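Long-range contacts in ApRick protease (Rickettsia conorii, PDB 5C9B), which is probably a retropepsin-like aspartic protease, here seen as the C-terminal protease domain of a longer membrane protein: residues G39-A44 against G107-E112; V30-M35 against Q51-D56; I12-R17 against K121-L126; V83-E88 against E112-F117. All blocks are in the same frame, centred on the assembly; numbering follows the deposited sequence.

Contact 1 of 4, residues G39-A44 against G107-E112; sequences GASDIA and GMSLLE
Residues 39-44 and 107-112 meet in a mainly backbone contact of the aspartic protease core: the loop that continues the Asp37-Thr38-Gly39 signature lies against the start of the short helix 108-111. A helix placed like this near the C-terminus is also found in retropepsins, and here Gly107 occupies its N-cap position. Two peptide N-H groups of the first turn reach across to consecutive carbonyls of the loop. Met108 N donates to Ala40 O at 3.2 Å with a nearly straight N-H...O angle of 166°, and Ser109 N donates to Ser41 O at 3.0 Å. Both donors stand above the carbonyl planes, about 40-45° out of them. Gly107 sits close against Ser41, its CA 3.2 Å from Ser41 O as a CA-H...O contact. Ser41 OG folds onto its own backbone (chi1 55°) and accepts a weak bond from the following Asp42 N. The carboxylate of Asp42 is engaged elsewhere, by His95. Beyond the polar part, Ile43 and Leu110 meet at a slant, CD1 of Ile43 lying 4.1 Å from CD2 of Leu110. A water links the two sides, donating to Ser41 O at 2.9 Å and weakly accepting from Leu110 N.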
loop_
_atom_site.group_PDB
_atom_site.type_symbol
_atom_site.label_atom_id
_atom_site.label_comp_id
_atom_site.label_asym_id
_atom_site.label_seq_id
_atom_site.Cartn_x
_atom_site.Cartn_y
_atom_site.Cartn_z
ATOM N N GLY B 39 -9.622 -9.900 -24.274
ATOM C CA GLY B 39 -9.607 -11.197 -24.976
ATOM C C GLY B 39 -8.201 -11.713 -25.196
ATOM O O GLY B 39 -7.973 -12.914 -25.119
ATOM N N ALA B 40 -7.254 -10.798 -25.430
ATOM C CA ALA B 40 -5.896 -11.166 -25.805
ATOM C C ALA B 40 -5.104 -11.583 -24.578
ATOM O O ALA B 40 -5.398 -11.210 -23.446
ATOM C CB ALA B 40 -5.210 -10.001 -26.508
ATOM N N SER B 41 -4.087 -12.363 -24.804
ATOM C CA SER B 41 -3.146 -12.617 -23.764
ATOM C C SER B 41 -1.902 -11.709 -23.995
ATOM O O SER B 41 -1.682 -10.732 -23.306
ATOM C CB SER B 41 -2.786 -14.106 -23.761
ATOM O OG SER B 41 -2.310 -14.511 -25.057
ATOM N N ASP B 42 -1.057 -12.179 -24.881
ATOM C CA ASP B 42 0.089 -11.541 -25.495
ATOM C C ASP B 42 -0.122 -10.115 -26.059
ATOM O O ASP B 42 -1.237 -9.748 -26.388
ATOM C CB ASP B 42 0.150 -12.381 -26.764
ATOM C CG ASP B 42 1.448 -12.571 -27.228
ATOM O OD1 ASP B 42 2.365 -12.385 -26.395
ATOM O OD2 ASP B 42 1.537 -12.945 -28.413
ATOM N N ILE B 43 0.936 -9.347 -26.264
ATOM C CA ILE B 43 0.842 -8.086 -27.043
ATOM C C ILE B 43 0.818 -8.347 -28.550
ATOM O O ILE B 43 1.590 -9.135 -29.031
ATOM C CB ILE B 43 2.044 -7.179 -26.763
ATOM C CG1 ILE B 43 1.835 -6.474 -25.443
ATOM C CG2 ILE B 43 2.238 -6.157 -27.851
ATOM C CD1 ILE B 43 2.985 -5.604 -24.994
ATOM N N ALA B 44 -0.062 -7.657 -29.289
ATOM C CA ALA B 44 -0.149 -7.803 -30.744
ATOM C C ALA B 44 0.285 -6.531 -31.372
ATOM O O ALA B 44 -0.437 -5.568 -31.311
ATOM C CB ALA B 44 -1.574 -8.151 -31.184
ATOM N N GLY B 107 -2.628 -7.036 -24.086
ATOM C CA GLY B 107 -3.425 -8.081 -23.466
ATOM C C GLY B 107 -3.179 -8.287 -22.004
ATOM O O GLY B 107 -2.525 -7.497 -21.364
HETATM N N MSE B 108 -3.722 -9.388 -21.494
HETATM C CA MSE B 108 -3.773 -9.656 -20.089
HETATM C C MSE B 108 -2.469 -10.088 -19.493
HETATM O O MSE B 108 -2.226 -9.865 -18.317
HETATM C CB MSE B 108 -4.734 -10.828 -19.885
HETATM C CG MSE B 108 -6.194 -10.477 -20.173
HETATM SE SE MSE B 108 -6.805 -8.950 -19.065
HETATM C CE MSE B 108 -6.770 -7.532 -20.406
ATOM N N SER B 109 -1.626 -10.749 -20.267
ATOM C CA SER B 109 -0.327 -11.211 -19.760
ATOM C C SER B 109 0.499 -10.032 -19.229
ATOM O O SER B 109 1.246 -10.196 -18.331
ATOM C CB SER B 109 0.465 -11.906 -20.880
ATOM O OG SER B 109 -0.375 -12.768 -21.664
ATOM N N LEU B 110 0.362 -8.852 -19.798
ATOM C CA LEU B 110 1.066 -7.696 -19.270
ATOM C C LEU B 110 0.284 -7.027 -18.162
ATOM O O LEU B 110 0.848 -6.722 -17.130
ATOM C CB LEU B 110 1.392 -6.724 -20.368
ATOM C CG LEU B 110 2.012 -5.401 -19.880
ATOM C CD1 LEU B 110 3.259 -5.587 -19.076
ATOM C CD2 LEU B 110 2.360 -4.587 -21.115
ATOM N N LEU B 111 -1.023 -6.884 -18.335
ATOM C CA LEU B 111 -1.829 -6.310 -17.285
ATOM C C LEU B 111 -1.775 -7.065 -15.970
ATOM O O LEU B 111 -1.744 -6.447 -14.896
ATOM C CB LEU B 111 -3.265 -6.138 -17.734
ATOM C CG LEU B 111 -3.386 -5.052 -18.837
ATOM C CD1 LEU B 111 -4.822 -4.691 -19.084
ATOM C CD2 LEU B 111 -2.635 -3.768 -18.551
ATOM N N GLU B 112 -1.732 -8.379 -16.068
ATOM C CA GLU B 112 -1.729 -9.275 -14.912
ATOM C C GLU B 112 -0.496 -9.172 -14.110
ATOM O O GLU B 112 -0.492 -9.630 -12.959
ATOM C CB GLU B 112 -1.781 -10.723 -15.329
ATOM C CG GLU B 112 -3.173 -11.230 -15.644
ATOM C CD GLU B 112 -3.141 -12.697 -16.095
ATOM O OE1 GLU B 112 -2.069 -13.182 -16.578
ATOM O OE2 GLU B 112 -4.187 -13.376 -15.956
HETATM O O HOH W 1 0.389 -8.732 -22.940
#

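Contact 2 of 4, residues V30-M35 against Q51-D56; sequences VKIKFM and QKLGFD
Lys52, Val30 and Leu53 bury the most surface where the end of helix 47-52 leans on the beginning of strand 30-36, and the helix closes there in a Schellman motif. Gly54, with positive phi, is the first residue to leave helical geometry, and its N still donates back to Gln51 O at 2.9 Å. This is a helix-on-strand contact at the surface of the retropepsin-like domain, with no hydrogen bond across it. Leu53 has CG beside its backbone N (chi1 -58°), which brings the isobutyl group against Val30. Its CD2 meets both methyls of Val30, 3.8 Å from CG1 and 3.9 Å from CG2, the two side chains crossing at a slant. The first torsion of Val30 is nearly eclipsed, so the exact placing of these methyls is uncertain. Ile32 joins the patch through the tip of its longer branch, CD1 lying 4.2 Å from Leu53 CD2, and Asp49 of the same helix packs on it as well; its other branch, CG2, rests over one face of the Phe34 ring, offset toward the rim. Lys52 contributes its aliphatic part: the chain runs out almost straight as far as CE, past Ile32 in the opposite direction, with CD 4.1 Å from Ile32 CD1. At chi4 it bends, and Lys52 NZ comes to 3.8 Å from Lys31 O, too far for a hydrogen bond.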
loop_
_atom_site.group_PDB
_atom_site.type_symbol
_atom_site.label_atom_id
_atom_site.label_comp_id
_atom_site.label_asym_id
_atom_site.label_seq_id
_atom_site.Cartn_x
_atom_site.Cartn_y
_atom_site.Cartn_z
ATOM N N VAL B 30 10.540 3.723 -27.111
ATOM C CA VAL B 30 9.698 4.447 -28.053
ATOM C C VAL B 30 8.242 4.399 -27.658
ATOM O O VAL B 30 7.755 3.383 -27.179
ATOM C CB VAL B 30 9.986 4.096 -29.555
ATOM C CG1 VAL B 30 11.154 3.182 -29.710
ATOM C CG2 VAL B 30 8.801 3.573 -30.285
ATOM N N LYS B 31 7.574 5.531 -27.820
ATOM C CA LYS B 31 6.178 5.678 -27.432
ATOM C C LYS B 31 5.369 4.846 -28.399
ATOM O O LYS B 31 5.545 4.944 -29.622
ATOM C CB LYS B 31 5.762 7.150 -27.546
ATOM C CG LYS B 31 4.256 7.426 -27.485
ATOM C CD LYS B 31 3.891 8.480 -26.451
ATOM C CE LYS B 31 4.154 7.942 -25.046
ATOM N NZ LYS B 31 3.457 8.705 -23.969
ATOM N N ILE B 32 4.526 3.974 -27.875
ATOM C CA ILE B 32 3.632 3.205 -28.745
ATOM C C ILE B 32 2.255 3.393 -28.185
ATOM O O ILE B 32 2.112 3.462 -26.975
ATOM C CB ILE B 32 3.967 1.698 -28.742
ATOM C CG1 ILE B 32 5.435 1.448 -29.113
ATOM C CG2 ILE B 32 3.022 0.920 -29.681
ATOM C CD1 ILE B 32 5.805 1.707 -30.557
ATOM N N LYS B 33 1.231 3.436 -29.041
ATOM C CA LYS B 33 -0.162 3.604 -28.587
ATOM C C LYS B 33 -0.829 2.226 -28.598
ATOM O O LYS B 33 -0.708 1.477 -29.558
ATOM C CB LYS B 33 -0.909 4.549 -29.525
ATOM C CG LYS B 33 -0.495 6.014 -29.527
ATOM C CD LYS B 33 -1.230 6.746 -30.657
ATOM C CE LYS B 33 -1.830 8.099 -30.260
ATOM N NZ LYS B 33 -2.652 8.126 -29.008
ATOM N N PHE B 34 -1.547 1.887 -27.543
ATOM C CA PHE B 34 -2.234 0.637 -27.519
ATOM C C PHE B 34 -3.712 0.785 -27.281
ATOM O O PHE B 34 -4.166 1.724 -26.594
ATOM C CB PHE B 34 -1.679 -0.222 -26.383
ATOM C CG PHE B 34 -0.292 -0.717 -26.625
ATOM C CD1 PHE B 34 -0.061 -1.832 -27.378
ATOM C CD2 PHE B 34 0.773 -0.083 -26.077
ATOM C CE1 PHE B 34 1.220 -2.278 -27.615
ATOM C CE2 PHE B 34 2.058 -0.559 -26.273
ATOM C CZ PHE B 34 2.276 -1.657 -27.029
HETATM N N MSE B 35 -4.456 -0.200 -27.768
HETATM C CA MSE B 35 -5.805 -0.373 -27.342
HETATM C C MSE B 35 -5.801 -1.604 -26.489
HETATM O O MSE B 35 -5.202 -2.568 -26.843
HETATM C CB MSE B 35 -6.649 -0.538 -28.587
HETATM C CG MSE B 35 -8.115 -0.513 -28.215
HETATM SE SE MSE B 35 -9.291 -0.504 -29.810
HETATM C CE MSE B 35 -8.947 -2.299 -30.540
ATOM N N GLN B 51 8.441 -2.122 -36.943
ATOM C CA GLN B 51 9.547 -1.409 -37.584
ATOM C C GLN B 51 9.963 -0.168 -36.808
ATOM O O GLN B 51 11.109 0.186 -36.767
ATOM C CB GLN B 51 9.164 -0.971 -38.961
ATOM C CG GLN B 51 9.055 -2.111 -39.939
ATOM C CD GLN B 51 8.749 -1.594 -41.327
ATOM O OE1 GLN B 51 9.649 -1.365 -42.151
ATOM N NE2 GLN B 51 7.478 -1.356 -41.573
ATOM N N LYS B 52 9.017 0.513 -36.218
ATOM C CA LYS B 52 9.338 1.681 -35.425
ATOM C C LYS B 52 10.285 1.227 -34.308
ATOM O O LYS B 52 11.070 1.999 -33.887
ATOM C CB LYS B 52 8.080 2.189 -34.757
ATOM C CG LYS B 52 7.724 3.637 -34.858
ATOM C CD LYS B 52 6.458 3.796 -34.010
ATOM C CE LYS B 52 5.730 5.102 -34.202
ATOM N NZ LYS B 52 6.276 6.087 -33.213
ATOM N N LEU B 53 10.174 -0.021 -33.833
ATOM C CA LEU B 53 11.066 -0.572 -32.804
ATOM C C LEU B 53 12.328 -1.230 -33.342
ATOM O O LEU B 53 13.172 -1.705 -32.567
ATOM C CB LEU B 53 10.342 -1.628 -31.952
ATOM C CG LEU B 53 9.097 -1.128 -31.246
ATOM C CD1 LEU B 53 8.186 -2.238 -30.768
ATOM C CD2 LEU B 53 9.516 -0.263 -30.103
ATOM N N GLY B 54 12.453 -1.280 -34.655
ATOM C CA GLY B 54 13.626 -1.859 -35.303
ATOM C C GLY B 54 13.584 -3.341 -35.522
ATOM O O GLY B 54 14.630 -3.952 -35.662
ATOM N N PHE B 55 12.389 -3.937 -35.559
ATOM C CA PHE B 55 12.306 -5.337 -35.909
ATOM C C PHE B 55 12.555 -5.338 -37.396
ATOM O O PHE B 55 12.060 -4.478 -38.092
ATOM C CB PHE B 55 10.929 -5.952 -35.562
ATOM C CG PHE B 55 10.807 -6.300 -34.129
ATOM C CD1 PHE B 55 11.423 -7.419 -33.636
ATOM C CD2 PHE B 55 10.204 -5.437 -33.239
ATOM C CE1 PHE B 55 11.413 -7.711 -32.266
ATOM C CE2 PHE B 55 10.159 -5.724 -31.883
ATOM C CZ PHE B 55 10.750 -6.874 -31.387
ATOM N N ASP B 56 13.340 -6.287 -37.872
ATOM C CA ASP B 56 13.483 -6.472 -39.305
ATOM C C ASP B 56 12.354 -7.388 -39.710
ATOM O O ASP B 56 12.358 -8.584 -39.383
ATOM C CB ASP B 56 14.830 -7.124 -39.614
ATOM C CG ASP B 56 15.222 -7.006 -41.075
ATOM O OD1 ASP B 56 14.360 -7.250 -41.941
ATOM O OD2 ASP B 56 16.404 -6.677 -41.352
#

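Contact 3 of 4, residues I12-R17 against K121-L126; sequences IIARNR and KDLLIL
Lys121 meets Arg15 through its backbone alone: Arg15 NH2 donates to Lys121 O at 3.2 Å, almost dead straight at 177°, with the oxygen in the guanidinium plane. Asp122 then takes two bonds from the same arginine. Its carbonyl O accepts Arg15 N at 2.9 Å, and its carboxylate forms a salt bridge in which NE lies 3.0 Å from OD1. NE comes to OD1 from above the carboxylate plane, and the two flat groups stand 83° apart. Arg15 reaches both acceptors because its chain, extended through chi2, bends at chi3 (-68°); NH1 is bound by Gly19 O, so three acceptors fix the group's rotation. With Leu123 the regular antiparallel ladder begins, in a sheet that within this chain has three strands, 123-129 in the middle. Leu123 forms a non-hydrogen-bonded pair with Ala14, and its CD2 lies 4.1 Å from Ala14 CB. Leu124 and Ile13 form the hydrogen-bonded pair: N of each donates to O of the other, 2.8 Å from Ile13 N to Leu124 O and 2.9 Å from Leu124 N to Ile13 O. Their side chains run side by side on the face covered by Phe21. Ile125, on the face of Leu123 and Ala14, lies alongside Ile12 with the two CG1 atoms 4.2 Å apart. Ile125 and Ile12 of the third subunit pack onto that face, while the backbone of Ile12 also pairs in an antiparallel ladder with a strand of the second subunit, so the sheet runs on across the interface. Leu126 carries the ladder on by bonding to Ile11, its side chain resting on Phe114 and Phe117.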
loop_
_atom_site.group_PDB
_atom_site.type_symbol
_atom_site.label_atom_id
_atom_site.label_comp_id
_atom_site.label_asym_id
_atom_site.label_seq_id
_atom_site.Cartn_x
_atom_site.Cartn_y
_atom_site.Cartn_z
ATOM N N ILE B 12 -5.113 5.511 -13.926
ATOM C CA ILE B 12 -6.535 5.280 -14.225
ATOM C C ILE B 12 -6.890 5.701 -15.617
ATOM O O ILE B 12 -6.503 6.767 -16.068
ATOM C CB ILE B 12 -7.421 6.065 -13.273
ATOM C CG1 ILE B 12 -7.156 5.611 -11.843
ATOM C CG2 ILE B 12 -8.882 5.926 -13.663
ATOM C CD1 ILE B 12 -7.971 6.391 -10.843
ATOM N N ILE B 13 -7.611 4.847 -16.310
ATOM C CA ILE B 13 -8.023 5.152 -17.641
ATOM C C ILE B 13 -9.522 5.052 -17.777
ATOM O O ILE B 13 -10.110 4.072 -17.383
ATOM C CB ILE B 13 -7.377 4.203 -18.626
ATOM C CG1 ILE B 13 -5.877 4.277 -18.487
ATOM C CG2 ILE B 13 -7.743 4.617 -20.057
ATOM C CD1 ILE B 13 -5.230 2.984 -18.848
ATOM N N ALA B 14 -10.119 6.070 -18.363
ATOM C CA ALA B 14 -11.540 6.065 -18.608
ATOM C C ALA B 14 -11.844 5.473 -19.982
ATOM O O ALA B 14 -11.150 5.731 -20.982
ATOM C CB ALA B 14 -12.083 7.484 -18.508
ATOM N N ARG B 15 -12.912 4.708 -20.029
ATOM C CA ARG B 15 -13.326 4.039 -21.257
ATOM C C ARG B 15 -13.687 5.069 -22.279
ATOM O O ARG B 15 -14.451 5.946 -21.969
ATOM C CB ARG B 15 -14.560 3.190 -20.975
ATOM C CG ARG B 15 -14.792 2.145 -22.041
ATOM C CD ARG B 15 -16.057 1.322 -21.793
ATOM N NE ARG B 15 -15.926 0.471 -20.619
ATOM C CZ ARG B 15 -15.323 -0.721 -20.606
ATOM N NH1 ARG B 15 -14.767 -1.230 -21.699
ATOM N NH2 ARG B 15 -15.270 -1.404 -19.485
ATOM N N ASN B 16 -13.114 5.044 -23.467
ATOM C CA ASN B 16 -13.518 6.039 -24.468
ATOM C C ASN B 16 -14.964 5.722 -24.901
ATOM O O ASN B 16 -15.503 4.695 -24.545
ATOM C CB ASN B 16 -12.593 6.040 -25.669
ATOM C CG ASN B 16 -11.485 7.051 -25.543
ATOM O OD1 ASN B 16 -11.163 7.787 -26.476
ATOM N ND2 ASN B 16 -10.866 7.053 -24.431
ATOM N N ARG B 17 -15.586 6.594 -25.672
ATOM C CA ARG B 17 -16.977 6.369 -26.063
ATOM C C ARG B 17 -17.183 5.256 -27.070
ATOM O O ARG B 17 -18.316 4.812 -27.275
ATOM C CB ARG B 17 -17.622 7.674 -26.532
ATOM C CG ARG B 17 -18.039 8.542 -25.314
ATOM C CD ARG B 17 -18.167 10.040 -25.621
ATOM N NE ARG B 17 -18.202 10.876 -24.415
ATOM C CZ ARG B 17 -19.260 11.041 -23.604
ATOM N NH1 ARG B 17 -20.392 10.428 -23.855
ATOM N NH2 ARG B 17 -19.191 11.838 -22.530
ATOM N N LYS B 121 -17.175 -0.425 -14.068
ATOM C CA LYS B 121 -17.927 0.476 -14.895
ATOM C C LYS B 121 -16.999 0.737 -16.061
ATOM O O LYS B 121 -16.676 -0.203 -16.837
ATOM C CB LYS B 121 -18.344 1.732 -14.119
ATOM C CG LYS B 121 -19.602 1.515 -13.290
ATOM C CD LYS B 121 -19.584 2.332 -12.010
ATOM C CE LYS B 121 -19.474 3.822 -12.297
ATOM N NZ LYS B 121 -19.541 4.625 -11.047
ATOM N N ASP B 122 -16.499 1.966 -16.108
ATOM C CA ASP B 122 -15.802 2.467 -17.240
ATOM C C ASP B 122 -14.448 3.004 -16.848
ATOM O O ASP B 122 -13.982 3.926 -17.449
ATOM C CB ASP B 122 -16.668 3.555 -17.874
ATOM C CG ASP B 122 -17.987 2.989 -18.407
ATOM O OD1 ASP B 122 -17.990 1.770 -18.788
ATOM O OD2 ASP B 122 -19.002 3.744 -18.421
ATOM N N LEU B 123 -13.841 2.408 -15.833
ATOM C CA LEU B 123 -12.520 2.779 -15.373
ATOM C C LEU B 123 -11.686 1.545 -15.318
ATOM O O LEU B 123 -12.180 0.520 -14.918
ATOM C CB LEU B 123 -12.567 3.381 -13.989
ATOM C CG LEU B 123 -13.418 4.641 -13.902
ATOM C CD1 LEU B 123 -13.342 5.061 -12.456
ATOM C CD2 LEU B 123 -12.969 5.774 -14.845
ATOM N N LEU B 124 -10.461 1.656 -15.825
ATOM C CA LEU B 124 -9.440 0.652 -15.714
ATOM C C LEU B 124 -8.396 1.210 -14.792
ATOM O O LEU B 124 -7.826 2.322 -15.006
ATOM C CB LEU B 124 -8.830 0.357 -17.081
ATOM C CG LEU B 124 -7.454 -0.280 -17.110
ATOM C CD1 LEU B 124 -7.447 -1.552 -16.333
ATOM C CD2 LEU B 124 -7.067 -0.621 -18.519
ATOM N N ILE B 125 -8.119 0.454 -13.748
ATOM C CA ILE B 125 -7.274 0.981 -12.701
ATOM C C ILE B 125 -6.119 0.108 -12.502
ATOM O O ILE B 125 -6.280 -1.094 -12.284
ATOM C CB ILE B 125 -8.021 1.114 -11.388
ATOM C CG1 ILE B 125 -9.236 2.024 -11.615
ATOM C CG2 ILE B 125 -7.079 1.717 -10.345
ATOM C CD1 ILE B 125 -10.272 2.066 -10.503
ATOM N N LEU B 126 -4.944 0.715 -12.526
ATOM C CA LEU B 126 -3.733 -0.041 -12.385
ATOM C C LEU B 126 -2.899 0.489 -11.265
ATOM O O LEU B 126 -2.652 1.686 -11.192
ATOM C CB LEU B 126 -2.888 0.010 -13.655
ATOM C CG LEU B 126 -3.539 -0.508 -14.904
ATOM C CD1 LEU B 126 -2.763 -0.007 -16.126
ATOM C CD2 LEU B 126 -3.578 -2.023 -14.859
#

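Contact 4 of 4, residues V83-E88 against E112-F117; sequences VVIGKE and ERFKGF
Phe114 and Ile85 make the apolar part of the contact, their side chains crossing at about a right angle, and Lys87 makes the other part. The far rim of the ring is what touches: Phe114 CZ lies 4.0 Å from Ile85 CG2 and 3.6 Å from Ile85 O, the carbonyl oxygen sitting at the ring edge near its plane. Alongside, Lys87 extends across to the backbone after the ring, with NZ 3.7 Å from Lys115 N and 4.0 Å from Lys115 CB, a proximity without a hydrogen bond. Its CG stands between the backbone N and the carbonyl carbon (chi1 70°), directing the long chain over to the 112-117 side. The carbonyl of Ile85 is held in place by the turn itself. Gly86 is the centre of a classic gamma turn, Lys87 N donating weakly to Ile85 O at 3.0 Å, while Ile85 N donates to Lys87 O. On the other side, Lys115 and Gly116 form a classic beta bulge opposite Asn127, and the ring of Phe114 also meets Phe89 and Tyr128. The hairpin turn between strands 73-84 and 88-97 is thereby set against the link from helix 108-111 to strand 116-120, with Leu110 of the helix touching both Val83 and Ile85.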
loop_
_atom_site.group_PDB
_atom_site.type_symbol
_atom_site.label_atom_id
_atom_site.label_comp_id
_atom_site.label_asym_id
_atom_site.label_seq_id
_atom_site.Cartn_x
_atom_site.Cartn_y
_atom_site.Cartn_z
ATOM N N VAL B 83 9.230 -2.529 -21.325
ATOM C CA VAL B 83 7.957 -1.864 -21.517
ATOM C C VAL B 83 7.630 -1.058 -20.281
ATOM O O VAL B 83 7.536 -1.620 -19.203
ATOM C CB VAL B 83 6.843 -2.886 -21.733
ATOM C CG1 VAL B 83 5.511 -2.161 -21.821
ATOM C CG2 VAL B 83 7.111 -3.678 -22.992
ATOM N N VAL B 84 7.454 0.250 -20.431
ATOM C CA VAL B 84 7.235 1.121 -19.287
ATOM C C VAL B 84 5.801 1.632 -19.331
ATOM O O VAL B 84 5.389 2.264 -20.283
ATOM C CB VAL B 84 8.207 2.300 -19.264
ATOM C CG1 VAL B 84 7.868 3.226 -18.102
ATOM C CG2 VAL B 84 9.647 1.794 -19.173
ATOM N N ILE B 85 5.035 1.297 -18.305
ATOM C CA ILE B 85 3.715 1.842 -18.099
ATOM C C ILE B 85 3.635 2.053 -16.568
ATOM O O ILE B 85 3.276 1.145 -15.862
ATOM C CB ILE B 85 2.614 0.814 -18.526
ATOM C CG1 ILE B 85 2.744 0.441 -19.981
ATOM C CG2 ILE B 85 1.237 1.402 -18.314
ATOM C CD1 ILE B 85 1.707 -0.577 -20.418
ATOM N N GLY B 86 3.959 3.230 -16.056
ATOM C CA GLY B 86 4.126 3.415 -14.613
ATOM C C GLY B 86 5.511 2.969 -14.220
ATOM O O GLY B 86 6.350 3.802 -14.050
ATOM N N LYS B 87 5.709 1.647 -14.111
ATOM C CA LYS B 87 6.988 1.009 -13.840
ATOM C C LYS B 87 7.491 0.340 -15.120
ATOM O O LYS B 87 6.716 0.152 -16.040
ATOM C CB LYS B 87 6.881 -0.014 -12.632
ATOM C CG LYS B 87 6.107 -1.378 -12.724
ATOM C CD LYS B 87 6.112 -2.191 -11.366
ATOM C CE LYS B 87 5.125 -3.424 -11.179
ATOM N NZ LYS B 87 4.183 -3.767 -9.951
ATOM N N GLU B 88 8.776 -0.026 -15.166
ATOM C CA GLU B 88 9.313 -0.887 -16.208
ATOM C C GLU B 88 9.046 -2.354 -15.944
ATOM O O GLU B 88 9.311 -2.817 -14.870
ATOM C CB GLU B 88 10.814 -0.744 -16.377
ATOM C CG GLU B 88 11.318 -1.517 -17.591
ATOM C CD GLU B 88 12.828 -1.555 -17.758
ATOM O OE1 GLU B 88 13.534 -1.541 -16.725
ATOM O OE2 GLU B 88 13.317 -1.650 -18.923
ATOM N N GLU B 112 -1.732 -8.379 -16.068
ATOM C CA GLU B 112 -1.729 -9.275 -14.912
ATOM C C GLU B 112 -0.496 -9.172 -14.110
ATOM O O GLU B 112 -0.492 -9.630 -12.959
ATOM C CB GLU B 112 -1.781 -10.723 -15.329
ATOM C CG GLU B 112 -3.173 -11.230 -15.644
ATOM C CD GLU B 112 -3.141 -12.697 -16.095
ATOM O OE1 GLU B 112 -2.069 -13.182 -16.578
ATOM O OE2 GLU B 112 -4.187 -13.376 -15.956
ATOM N N ARG B 113 0.560 -8.616 -14.703
ATOM C CA ARG B 113 1.832 -8.403 -13.972
ATOM C C ARG B 113 1.763 -7.272 -12.984
ATOM O O ARG B 113 2.606 -7.187 -12.108
ATOM C CB ARG B 113 2.973 -8.160 -14.944
ATOM C CG ARG B 113 3.230 -9.452 -15.700
ATOM C CD ARG B 113 4.088 -9.315 -16.930
ATOM N NE ARG B 113 5.501 -9.272 -16.594
ATOM C CZ ARG B 113 6.469 -9.708 -17.387
ATOM N NH1 ARG B 113 6.187 -10.253 -18.568
ATOM N NH2 ARG B 113 7.729 -9.606 -16.987
ATOM N N PHE B 114 0.762 -6.397 -13.117
ATOM C CA PHE B 114 0.633 -5.307 -12.171
ATOM C C PHE B 114 0.272 -5.852 -10.798
ATOM O O PHE B 114 -0.381 -6.867 -10.682
ATOM C CB PHE B 114 -0.411 -4.300 -12.625
ATOM C CG PHE B 114 0.092 -3.356 -13.681
ATOM C CD1 PHE B 114 0.143 -3.735 -15.005
ATOM C CD2 PHE B 114 0.522 -2.105 -13.346
ATOM C CE1 PHE B 114 0.604 -2.875 -15.965
ATOM C CE2 PHE B 114 0.982 -1.234 -14.300
ATOM C CZ PHE B 114 0.990 -1.603 -15.617
ATOM N N LYS B 115 0.747 -5.164 -9.781
ATOM C CA LYS B 115 0.387 -5.461 -8.415
ATOM C C LYS B 115 -1.128 -5.416 -8.361
ATOM O O LYS B 115 -1.755 -6.404 -8.004
ATOM C CB LYS B 115 1.090 -4.459 -7.470
ATOM C CG LYS B 115 0.294 -3.985 -6.271
ATOM C CD LYS B 115 0.992 -2.782 -5.636
ATOM C CE LYS B 115 0.013 -1.933 -4.841
ATOM N NZ LYS B 115 0.708 -0.727 -4.326
ATOM N N GLY B 116 -1.730 -4.304 -8.797
ATOM C CA GLY B 116 -3.225 -4.194 -8.887
ATOM C C GLY B 116 -3.818 -3.867 -10.267
ATOM O O GLY B 116 -3.366 -2.966 -10.958
ATOM N N PHE B 117 -4.849 -4.582 -10.658
ATOM C CA PHE B 117 -5.468 -4.415 -11.966
ATOM C C PHE B 117 -6.969 -4.627 -11.877
ATOM O O PHE B 117 -7.400 -5.672 -11.547
ATOM C CB PHE B 117 -4.798 -5.348 -12.968
ATOM C CG PHE B 117 -5.573 -5.567 -14.221
ATOM C CD1 PHE B 117 -5.958 -4.521 -15.014
ATOM C CD2 PHE B 117 -5.890 -6.853 -14.631
ATOM C CE1 PHE B 117 -6.688 -4.745 -16.176
ATOM C CE2 PHE B 117 -6.616 -7.081 -15.773
ATOM C CZ PHE B 117 -7.023 -6.019 -16.548
#

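Overall arrangement
Contact 1 begins within the Asp37-Thr38-Gly39 signature and so probably adjoins the active site. Its Ile43 CG2 meets Phe34 CE1 of contact 2 at 4.0 Å, although the two centres are about 16 Å apart. Toward the terminal sheet, Phe117 of contact 4 is the common neighbour: its CE1 lies 3.5 Å from Leu111 CD1 of contact 1, and Phe117 CE1 is also 3.3 Å from Leu124 CD1 of contact 3. Contacts 1 and 4, with centres about 12 Å apart, share Glu112. Contacts 2 and 3 do not touch, their centres being about 23 Å apart; contact 3 faces other subunits, whereas no other subunit touches contacts 1 and 2.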